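Local coordinates for protein alpha-glucosidase (Pseudoalteromonas sp. K8, PDB 5HQA) that hydrolyses alpha-glucosides as a calcium-containing, chloride-activated glycoside hydrolase of family 97, here with acarbose bound, at residues A[21-26]-A[108-113]; A[50-55]-A[95-100]; A[297-302]-A[542-547]. All coordinates share one frame; numbering follows the deposited sequence.

Contact 1. Residues A[21-26]-A[108-113]; sequences PSYSIS and VGFRYE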
loop_
_atom_site.group_PDB
_atom_site.type_symbol
_atom_site.label_atom_id
_atom_site.label_comp_id
_atom_site.label_asym_id
_atom_site.label_seq_id
_atom_site.Cartn_x
_atom_site.Cartn_y
_atom_site.Cartn_z
ATOM N N PRO A 21 -18.727 12.544 -24.222
ATOM C CA PRO A 21 -18.692 13.167 -22.899
ATOM C C PRO A 21 -17.247 13.350 -22.445
ATOM O O PRO A 21 -16.365 12.567 -22.796
ATOM C CB PRO A 21 -19.423 12.148 -22.025
ATOM C CG PRO A 21 -20.410 11.525 -22.960
ATOM C CD PRO A 21 -19.816 11.556 -24.342
ATOM N N SER A 22 -16.999 14.395 -21.664
ATOM C CA SER A 22 -15.634 14.664 -21.237
ATOM C C SER A 22 -15.670 15.491 -19.962
ATOM O O SER A 22 -16.704 16.055 -19.593
ATOM C CB SER A 22 -14.838 15.385 -22.342
ATOM O OG SER A 22 -15.407 16.660 -22.614
ATOM N N TYR A 23 -14.524 15.554 -19.285
ATOM C CA TYR A 23 -14.388 16.399 -18.110
ATOM C C TYR A 23 -13.037 17.103 -18.171
ATOM O O TYR A 23 -12.114 16.667 -18.864
ATOM C CB TYR A 23 -14.527 15.592 -16.799
ATOM C CG TYR A 23 -13.306 14.758 -16.507
ATOM C CD1 TYR A 23 -13.109 13.537 -17.144
ATOM C CD2 TYR A 23 -12.332 15.209 -15.625
ATOM C CE1 TYR A 23 -11.969 12.780 -16.901
ATOM C CE2 TYR A 23 -11.195 14.464 -15.378
ATOM C CZ TYR A 23 -11.021 13.253 -16.015
ATOM O OH TYR A 23 -9.886 12.524 -15.764
ATOM N N SER A 24 -12.943 18.218 -17.451
ATOM C CA SER A 24 -11.684 18.925 -17.250
ATOM C C SER A 24 -11.660 19.454 -15.823
ATOM O O SER A 24 -12.697 19.553 -15.165
ATOM C CB SER A 24 -11.499 20.071 -18.261
ATOM O OG SER A 24 -12.485 21.070 -18.061
ATOM N N ILE A 25 -10.466 19.774 -15.330
ATOM C CA ILE A 25 -10.308 20.182 -13.937
ATOM C C ILE A 25 -9.360 21.368 -13.871
ATOM O O ILE A 25 -8.286 21.347 -14.483
ATOM C CB ILE A 25 -9.765 19.038 -13.059
ATOM C CG1 ILE A 25 -10.660 17.793 -13.164
ATOM C CG2 ILE A 25 -9.614 19.506 -11.600
ATOM C CD1 ILE A 25 -10.145 16.623 -12.366
ATOM N N SER A 26 -9.745 22.393 -13.121
ATOM C CA SER A 26 -8.847 23.488 -12.792
ATOM C C SER A 26 -8.532 23.484 -11.301
ATOM O O SER A 26 -9.323 23.017 -10.475
ATOM C CB SER A 26 -9.445 24.839 -13.185
ATOM O OG SER A 26 -10.577 25.130 -12.387
ATOM N N VAL A 108 -10.354 14.751 -6.437
ATOM C CA VAL A 108 -11.656 14.378 -6.974
ATOM C C VAL A 108 -11.698 12.883 -7.254
ATOM O O VAL A 108 -10.696 12.263 -7.629
ATOM C CB VAL A 108 -12.016 15.174 -8.254
ATOM C CG1 VAL A 108 -11.793 16.657 -8.044
ATOM C CG2 VAL A 108 -11.230 14.678 -9.445
ATOM N N GLY A 109 -12.872 12.307 -7.065
ATOM C CA GLY A 109 -13.133 10.925 -7.438
ATOM C C GLY A 109 -14.330 10.886 -8.365
ATOM O O GLY A 109 -15.270 11.672 -8.211
ATOM N N PHE A 110 -14.290 9.982 -9.346
ATOM C CA PHE A 110 -15.478 9.788 -10.173
ATOM C C PHE A 110 -15.624 8.322 -10.561
ATOM O O PHE A 110 -14.644 7.573 -10.624
ATOM C CB PHE A 110 -15.486 10.695 -11.432
ATOM C CG PHE A 110 -14.371 10.426 -12.417
ATOM C CD1 PHE A 110 -14.548 9.525 -13.454
ATOM C CD2 PHE A 110 -13.164 11.111 -12.322
ATOM C CE1 PHE A 110 -13.530 9.282 -14.374
ATOM C CE2 PHE A 110 -12.138 10.879 -13.237
ATOM C CZ PHE A 110 -12.323 9.957 -14.264
ATOM N N ARG A 111 -16.869 7.916 -10.806
ATOM C CA ARG A 111 -17.129 6.559 -11.266
ATOM C C ARG A 111 -18.328 6.577 -12.192
ATOM O O ARG A 111 -19.167 7.479 -12.145
ATOM C CB ARG A 111 -17.373 5.588 -10.105
ATOM C CG ARG A 111 -18.735 5.759 -9.455
ATOM C CD ARG A 111 -18.979 4.684 -8.418
ATOM N NE ARG A 111 -20.319 4.793 -7.852
ATOM C CZ ARG A 111 -20.721 4.134 -6.774
ATOM N NH1 ARG A 111 -19.888 3.315 -6.140
ATOM N NH2 ARG A 111 -21.958 4.296 -6.325
ATOM N N TYR A 112 -18.383 5.576 -13.062
ATOM C CA TYR A 112 -19.527 5.392 -13.940
ATOM C C TYR A 112 -20.572 4.557 -13.230
ATOM O O TYR A 112 -20.240 3.621 -12.496
ATOM C CB TYR A 112 -19.130 4.668 -15.216
ATOM C CG TYR A 112 -18.075 5.315 -16.079
ATOM C CD1 TYR A 112 -16.722 5.237 -15.751
ATOM C CD2 TYR A 112 -18.430 5.945 -17.272
ATOM C CE1 TYR A 112 -15.747 5.793 -16.582
ATOM C CE2 TYR A 112 -17.474 6.504 -18.097
ATOM C CZ TYR A 112 -16.134 6.418 -17.754
ATOM O OH TYR A 112 -15.199 6.970 -18.601
ATOM N N GLU A 113 -21.835 4.881 -13.472
ATOM C CA GLU A 113 -22.955 4.080 -12.994
ATOM C C GLU A 113 -23.838 3.808 -14.201
ATOM O O GLU A 113 -24.495 4.718 -14.716
ATOM C CB GLU A 113 -23.704 4.792 -11.863
ATOM C CG GLU A 113 -22.796 4.992 -10.646
ATOM C CD GLU A 113 -23.418 5.819 -9.530
ATOM O OE1 GLU A 113 -24.614 6.178 -9.629
ATOM O OE2 GLU A 113 -22.691 6.113 -8.546
#
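Tyr23 and Phe110 meet in the core of the beta-sandwich formed by the N-terminal domain, whose sequence places it in the galactose-mutarotase clan. Strand 22-27 belongs to one antiparallel sheet and strand 107-114 to the other, so the two backbones stay far apart, 10.4 Å between the CA atoms of Tyr23 and Phe110, and only side chains bridge the gap. Both aromatic residues hold CG between the backbone N and the carbonyl carbon (chi1 74° in Tyr23, 64° in Phe110), and the two side chains cross at about a right angle. Their ring planes are inclined at 52° with centroids 4.9 Å apart, an oblique aromatic pair. The CE1-CZ-OH side of the tyrosine rests against CE2 and CZ of the phenylalanine, with Tyr23 CZ 3.8 Å from Phe110 CE2. Tyr23 OH, the polar atom of this buried layer, is satisfied by a hydrogen bond with Glu131 O. Phe132 of strand 122-134 packs against both residues, and Phe101 meets the ring of Phe110. Two residues further along the first strand, Ile25 continues the same layer toward Val108, while CG1 of Ile25 also lies at the edge of the Tyr23 ring. The aliphatic pair meets tip to tip, Ile25 CD1 lying 3.7 Å from Val108 CG2.

Contact 2. Residues A[50-55]-A[95-100]; sequences NSFKIT and GTYSVR. With FMT (formic acid), chain I.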
loop_
_atom_site.group_PDB
_atom_site.type_symbol
_atom_site.label_atom_id
_atom_site.label_comp_id
_atom_site.label_asym_id
_atom_site.label_seq_id
_atom_site.Cartn_x
_atom_site.Cartn_y
_atom_site.Cartn_z
ATOM N N ASN A 50 -19.410 8.313 -28.620
ATOM C CA ASN A 50 -19.868 9.604 -29.111
ATOM C C ASN A 50 -21.396 9.705 -29.081
ATOM O O ASN A 50 -22.117 8.714 -28.927
ATOM C CB ASN A 50 -19.335 9.849 -30.521
ATOM C CG ASN A 50 -19.482 8.643 -31.400
ATOM O OD1 ASN A 50 -18.537 7.868 -31.572
ATOM N ND2 ASN A 50 -20.677 8.456 -31.950
ATOM N N SER A 51 -21.885 10.940 -29.215
ATOM C CA SER A 51 -23.299 11.283 -29.366
ATOM C C SER A 51 -24.103 11.145 -28.076
ATOM O O SER A 51 -25.341 11.211 -28.118
ATOM C CB SER A 51 -23.975 10.456 -30.465
ATOM O OG SER A 51 -23.214 10.496 -31.659
ATOM N N PHE A 52 -23.450 10.954 -26.935
ATOM C CA PHE A 52 -24.134 11.022 -25.652
ATOM C C PHE A 52 -24.229 12.477 -25.207
ATOM O O PHE A 52 -23.238 13.215 -25.266
ATOM C CB PHE A 52 -23.390 10.186 -24.608
ATOM C CG PHE A 52 -23.691 8.715 -24.687
ATOM C CD1 PHE A 52 -23.086 7.918 -25.650
ATOM C CD2 PHE A 52 -24.586 8.128 -23.801
ATOM C CE1 PHE A 52 -23.371 6.560 -25.729
ATOM C CE2 PHE A 52 -24.869 6.772 -23.868
ATOM C CZ PHE A 52 -24.265 5.986 -24.840
ATOM N N LYS A 53 -25.420 12.892 -24.767
ATOM C CA LYS A 53 -25.656 14.254 -24.311
ATOM C C LYS A 53 -26.092 14.249 -22.850
ATOM O O LYS A 53 -26.739 13.307 -22.384
ATOM C CB LYS A 53 -26.727 14.961 -25.171
ATOM C CG LYS A 53 -26.388 15.058 -26.665
ATOM C CD LYS A 53 -25.125 15.874 -26.889
ATOM C CE LYS A 53 -24.640 15.790 -28.328
ATOM N NZ LYS A 53 -23.231 16.279 -28.449
ATOM N N ILE A 54 -25.738 15.320 -22.133
ATOM C CA ILE A 54 -26.168 15.476 -20.745
ATOM C C ILE A 54 -27.657 15.789 -20.710
ATOM O O ILE A 54 -28.125 16.737 -21.353
ATOM C CB ILE A 54 -25.367 16.585 -20.046
ATOM C CG1 ILE A 54 -23.876 16.229 -19.987
ATOM C CG2 ILE A 54 -25.925 16.836 -18.632
ATOM C CD1 ILE A 54 -22.978 17.410 -19.621
ATOM N N THR A 55 -28.410 14.994 -19.951
ATOM C CA THR A 55 -29.836 15.220 -19.782
ATOM C C THR A 55 -30.210 15.716 -18.395
ATOM O O THR A 55 -31.254 16.365 -18.253
ATOM C CB THR A 55 -30.621 13.931 -20.057
ATOM O OG1 THR A 55 -30.188 12.916 -19.148
ATOM C CG2 THR A 55 -30.386 13.453 -21.480
ATOM N N GLY A 95 -28.388 4.485 -25.560
ATOM C CA GLY A 95 -28.151 4.019 -24.212
ATOM C C GLY A 95 -28.072 5.185 -23.256
ATOM O O GLY A 95 -28.249 6.350 -23.632
ATOM N N THR A 96 -27.822 4.848 -21.999
ATOM C CA THR A 96 -27.683 5.877 -20.988
ATOM C C THR A 96 -26.718 5.390 -19.923
ATOM O O THR A 96 -26.615 4.190 -19.649
ATOM C CB THR A 96 -29.038 6.257 -20.372
ATOM O OG1 THR A 96 -28.861 7.348 -19.459
ATOM C CG2 THR A 96 -29.652 5.073 -19.634
ATOM N N TYR A 97 -25.982 6.336 -19.355
ATOM C CA TYR A 97 -25.133 6.057 -18.213
ATOM C C TYR A 97 -24.934 7.358 -17.466
ATOM O O TYR A 97 -25.177 8.444 -17.999
ATOM C CB TYR A 97 -23.791 5.429 -18.612
ATOM C CG TYR A 97 -22.817 6.340 -19.325
ATOM C CD1 TYR A 97 -22.803 6.422 -20.713
ATOM C CD2 TYR A 97 -21.872 7.078 -18.608
ATOM C CE1 TYR A 97 -21.886 7.236 -21.375
ATOM C CE2 TYR A 97 -20.960 7.894 -19.257
ATOM C CZ TYR A 97 -20.969 7.967 -20.639
ATOM O OH TYR A 97 -20.059 8.770 -21.280
ATOM N N SER A 98 -24.517 7.232 -16.216
ATOM C CA SER A 98 -24.230 8.388 -15.394
ATOM C C SER A 98 -22.796 8.317 -14.905
ATOM O O SER A 98 -22.202 7.239 -14.827
ATOM C CB SER A 98 -25.197 8.478 -14.207
ATOM O OG SER A 98 -26.530 8.661 -14.668
ATOM N N VAL A 99 -22.231 9.477 -14.600
ATOM C CA VAL A 99 -20.944 9.558 -13.926
ATOM C C VAL A 99 -21.147 10.376 -12.660
ATOM O O VAL A 99 -21.729 11.468 -12.707
ATOM C CB VAL A 99 -19.856 10.170 -14.825
ATOM C CG1 VAL A 99 -18.519 10.133 -14.113
ATOM C CG2 VAL A 99 -19.732 9.371 -16.113
ATOM N N ARG A 100 -20.708 9.832 -11.532
ATOM C CA ARG A 100 -20.813 10.504 -10.243
ATOM C C ARG A 100 -19.444 11.079 -9.918
ATOM O O ARG A 100 -18.453 10.346 -9.927
ATOM C CB ARG A 100 -21.265 9.527 -9.158
ATOM C CG ARG A 100 -21.502 10.159 -7.783
ATOM C CD ARG A 100 -21.976 9.108 -6.763
ATOM N NE ARG A 100 -23.171 8.419 -7.247
ATOM C CZ ARG A 100 -24.423 8.813 -7.023
ATOM N NH1 ARG A 100 -24.687 9.895 -6.289
ATOM N NH2 ARG A 100 -25.421 8.111 -7.540
HETATM C C FMT I . -28.117 10.857 -7.010
HETATM O O1 FMT I . -27.924 10.191 -8.028
HETATM O O2 FMT I . -28.096 10.388 -5.868
#
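An aromatic contact near the outer edge of one sheet of the N-terminal beta-sandwich joins Phe52, in the loop leading into strand 53-67, to Gly95, Thr96 and Tyr97 at the start of strand 95-104. No hydrogen bond crosses it. Phe52 supplies the largest surface: Tyr97 CE1 sits over one face of its ring, offset toward the rim and 3.7 Å from Phe52 CD2. The rings are tilted by 53° with centroids 5.2 Å apart, an oblique arrangement. One bond further round the phenylalanine ring, CE2 comes to 3.4 Å from Gly95 O, and the backbone N of Thr96 lies at the ring edge, close to its plane, so the ring lies against the main chain of Gly95 and Thr96. With CG anti to the carbonyl carbon (chi1 -81°), Phe52 swings out toward this strand. At the far end of residues 95-100, Arg100 NH2 donates a hydrogen bond to O1 of a bound formic acid molecule, probably from the crystallisation liquor, at 3.3 Å. Strand 75-89 runs between strands 53-67 and 95-104 in the sheet, its Lys89 touching Phe52 and its Phe87 meeting Tyr97, while Pro21 packs against the side chains of Phe52 and Tyr97.

Contact 3. Residues A[297-302]-A[542-547]; sequences MDFAAK and DAFQFI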
loop_
_atom_site.group_PDB
_atom_site.type_symbol
_atom_site.label_atom_id
_atom_site.label_comp_id
_atom_site.label_asym_id
_atom_site.label_seq_id
_atom_site.Cartn_x
_atom_site.Cartn_y
_atom_site.Cartn_z
ATOM N N MET A 297 9.848 -17.185 19.545
ATOM C CA MET A 297 8.745 -16.828 20.434
ATOM C C MET A 297 9.255 -16.343 21.780
ATOM O O MET A 297 8.700 -15.398 22.355
ATOM C CB MET A 297 7.802 -18.016 20.622
ATOM C CG MET A 297 6.888 -18.233 19.429
ATOM S SD MET A 297 6.140 -19.873 19.455
ATOM C CE MET A 297 4.442 -19.471 19.551
ATOM N N ASP A 298 10.306 -16.983 22.304
ATOM C CA ASP A 298 10.913 -16.523 23.551
ATOM C C ASP A 298 11.402 -15.090 23.412
ATOM O O ASP A 298 11.177 -14.254 24.291
ATOM C CB ASP A 298 12.074 -17.436 23.955
ATOM C CG ASP A 298 11.615 -18.812 24.406
ATOM O OD1 ASP A 298 10.448 -18.952 24.840
ATOM O OD2 ASP A 298 12.436 -19.757 24.344
ATOM N N PHE A 299 12.084 -14.795 22.304
ATOM C CA PHE A 299 12.562 -13.440 22.056
ATOM C C PHE A 299 11.397 -12.465 21.957
ATOM O O PHE A 299 11.421 -11.387 22.564
ATOM C CB PHE A 299 13.403 -13.422 20.773
ATOM C CG PHE A 299 13.989 -12.074 20.434
ATOM C CD1 PHE A 299 15.238 -11.708 20.912
ATOM C CD2 PHE A 299 13.296 -11.182 19.618
ATOM C CE1 PHE A 299 15.782 -10.474 20.595
ATOM C CE2 PHE A 299 13.833 -9.946 19.302
ATOM C CZ PHE A 299 15.084 -9.592 19.791
ATOM N N ALA A 300 10.367 -12.828 21.188
ATOM C CA ALA A 300 9.202 -11.957 21.048
ATOM C C ALA A 300 8.547 -11.690 22.396
ATOM O O ALA A 300 8.167 -10.550 22.694
ATOM C CB ALA A 300 8.195 -12.572 20.078
ATOM N N ALA A 301 8.417 -12.722 23.233
ATOM C CA ALA A 301 7.797 -12.525 24.540
ATOM C C ALA A 301 8.625 -11.583 25.406
ATOM O O ALA A 301 8.074 -10.741 26.123
ATOM C CB ALA A 301 7.602 -13.870 25.242
ATOM N N LYS A 302 9.952 -11.703 25.344
ATOM C CA LYS A 302 10.796 -10.884 26.205
ATOM C C LYS A 302 10.820 -9.425 25.758
ATOM O O LYS A 302 10.889 -8.522 26.601
ATOM C CB LYS A 302 12.213 -11.462 26.245
ATOM C CG LYS A 302 13.195 -10.661 27.078
ATOM C CD LYS A 302 14.516 -11.394 27.243
ATOM C CE LYS A 302 15.464 -10.602 28.139
ATOM N NZ LYS A 302 16.643 -11.419 28.534
ATOM N N ASP A 542 20.352 -0.269 22.729
ATOM C CA ASP A 542 19.888 1.111 22.863
ATOM C C ASP A 542 19.072 1.528 21.647
ATOM O O ASP A 542 17.997 2.128 21.781
ATOM C CB ASP A 542 21.067 2.054 23.067
ATOM C CG ASP A 542 21.739 1.858 24.429
ATOM O OD1 ASP A 542 21.029 1.564 25.423
ATOM O OD2 ASP A 542 22.979 1.998 24.505
ATOM N N ALA A 543 19.576 1.221 20.449
ATOM C CA ALA A 543 18.808 1.490 19.238
ATOM C C ALA A 543 17.534 0.663 19.210
ATOM O O ALA A 543 16.479 1.142 18.775
ATOM C CB ALA A 543 19.662 1.196 18.001
ATOM N N PHE A 544 17.616 -0.590 19.667
ATOM C CA PHE A 544 16.457 -1.476 19.644
ATOM C C PHE A 544 15.318 -0.936 20.499
ATOM O O PHE A 544 14.148 -1.253 20.245
ATOM C CB PHE A 544 16.879 -2.869 20.124
ATOM C CG PHE A 544 15.844 -3.943 19.890
ATOM C CD1 PHE A 544 15.179 -4.036 18.678
ATOM C CD2 PHE A 544 15.575 -4.887 20.877
ATOM C CE1 PHE A 544 14.249 -5.036 18.460
ATOM C CE2 PHE A 544 14.642 -5.890 20.668
ATOM C CZ PHE A 544 13.975 -5.959 19.459
ATOM N N GLN A 545 15.636 -0.114 21.506
ATOM C CA GLN A 545 14.594 0.430 22.376
ATOM C C GLN A 545 13.551 1.221 21.589
ATOM O O GLN A 545 12.364 1.199 21.943
ATOM C CB GLN A 545 15.218 1.306 23.466
ATOM C CG GLN A 545 14.227 1.737 24.543
ATOM C CD GLN A 545 13.700 0.561 25.346
ATOM O OE1 GLN A 545 14.466 -0.193 25.954
ATOM N NE2 GLN A 545 12.383 0.392 25.346
ATOM N N PHE A 546 13.952 1.910 20.515
ATOM C CA PHE A 546 12.948 2.634 19.743
ATOM C C PHE A 546 11.938 1.682 19.120
ATOM O O PHE A 546 10.732 1.958 19.118
ATOM C CB PHE A 546 13.572 3.491 18.647
ATOM C CG PHE A 546 12.546 4.298 17.909
ATOM C CD1 PHE A 546 12.006 5.442 18.492
ATOM C CD2 PHE A 546 12.066 3.884 16.671
ATOM C CE1 PHE A 546 11.022 6.184 17.832
ATOM C CE2 PHE A 546 11.087 4.616 16.008
ATOM C CZ PHE A 546 10.563 5.767 16.594
ATOM N N ILE A 547 12.410 0.561 18.570
ATOM C CA ILE A 547 11.500 -0.408 17.970
ATOM C C ILE A 547 10.592 -1.012 19.034
ATOM O O ILE A 547 9.402 -1.246 18.796
ATOM C CB ILE A 547 12.297 -1.491 17.220
ATOM C CG1 ILE A 547 13.137 -0.851 16.116
ATOM C CG2 ILE A 547 11.358 -2.541 16.637
ATOM C CD1 ILE A 547 13.953 -1.859 15.287
#
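Phe544 of helix 541-549 meets Phe299 of helix 290-303 on the periphery of the TIM-barrel-type catalytic domain, where one of the helices surrounding the parallel sheet faces a helix from much later in the chain. Along residues 542-547, Asp542 and Ala543 form the opening turn; Ala543 touches Phe495 instead. Phe544 then delivers the whole contact from this side. Its CG is anti to the backbone N (chi1 -169°), which throws the ring out from the helix toward Phe299, whose own CG takes the same setting (chi1 -178°). The two side chains arrive from opposite directions and touch at their outer ring ends: Phe544 CZ lies 3.8 Å from Phe299 CZ, and Phe544 CE2 is equally close to Phe299 CZ. The centroids are 5.9 Å apart and the planes inclined at 33°, so the rings overlap little and form an oblique pair. Next in sequence, Gln545 turns to Asp549 through its NE2, and Phe546 turns to Leu517 and Val521 of helix 513-522 and meets Tyr616 edge-to-face. Ile547 finishes the segment against Leu517 and Tyr520 of that same helix and against Tyr537. Helix 534-538 fills in around the pair: Tyr537 stacks on Phe544 and also touches Phe299, beside Pro534 and Leu538. With both phenylalanines buried and no hydrogen bond between the segments, the junction rests on van der Waals and hydrophobic contact alone.

Contacts 1 and 2 share the N-terminal beta-sandwich, their centres about 12 Å apart, and contact 2 is nested along the chain inside the loop that contact 1 closes. They meet through neighbouring strands 95-104 and 107-114, where Glu113 OE2 forms a salt bridge with Arg100 NE at 2.7 Å and Glu113 N probably hydrogen-bonds to Ser98 O. Contact 1 spans the two sheets; contact 2 lies near the edge of one. Contact 3 follows later, among the barrel helices on the opposite side of the molecule, its centre about 49 Å and 59 Å from those of contacts 1 and 2. Sandwich and barrel meet at the calcium site, through Glu154 of the first and Glu437, Glu455 and Glu461 of the second.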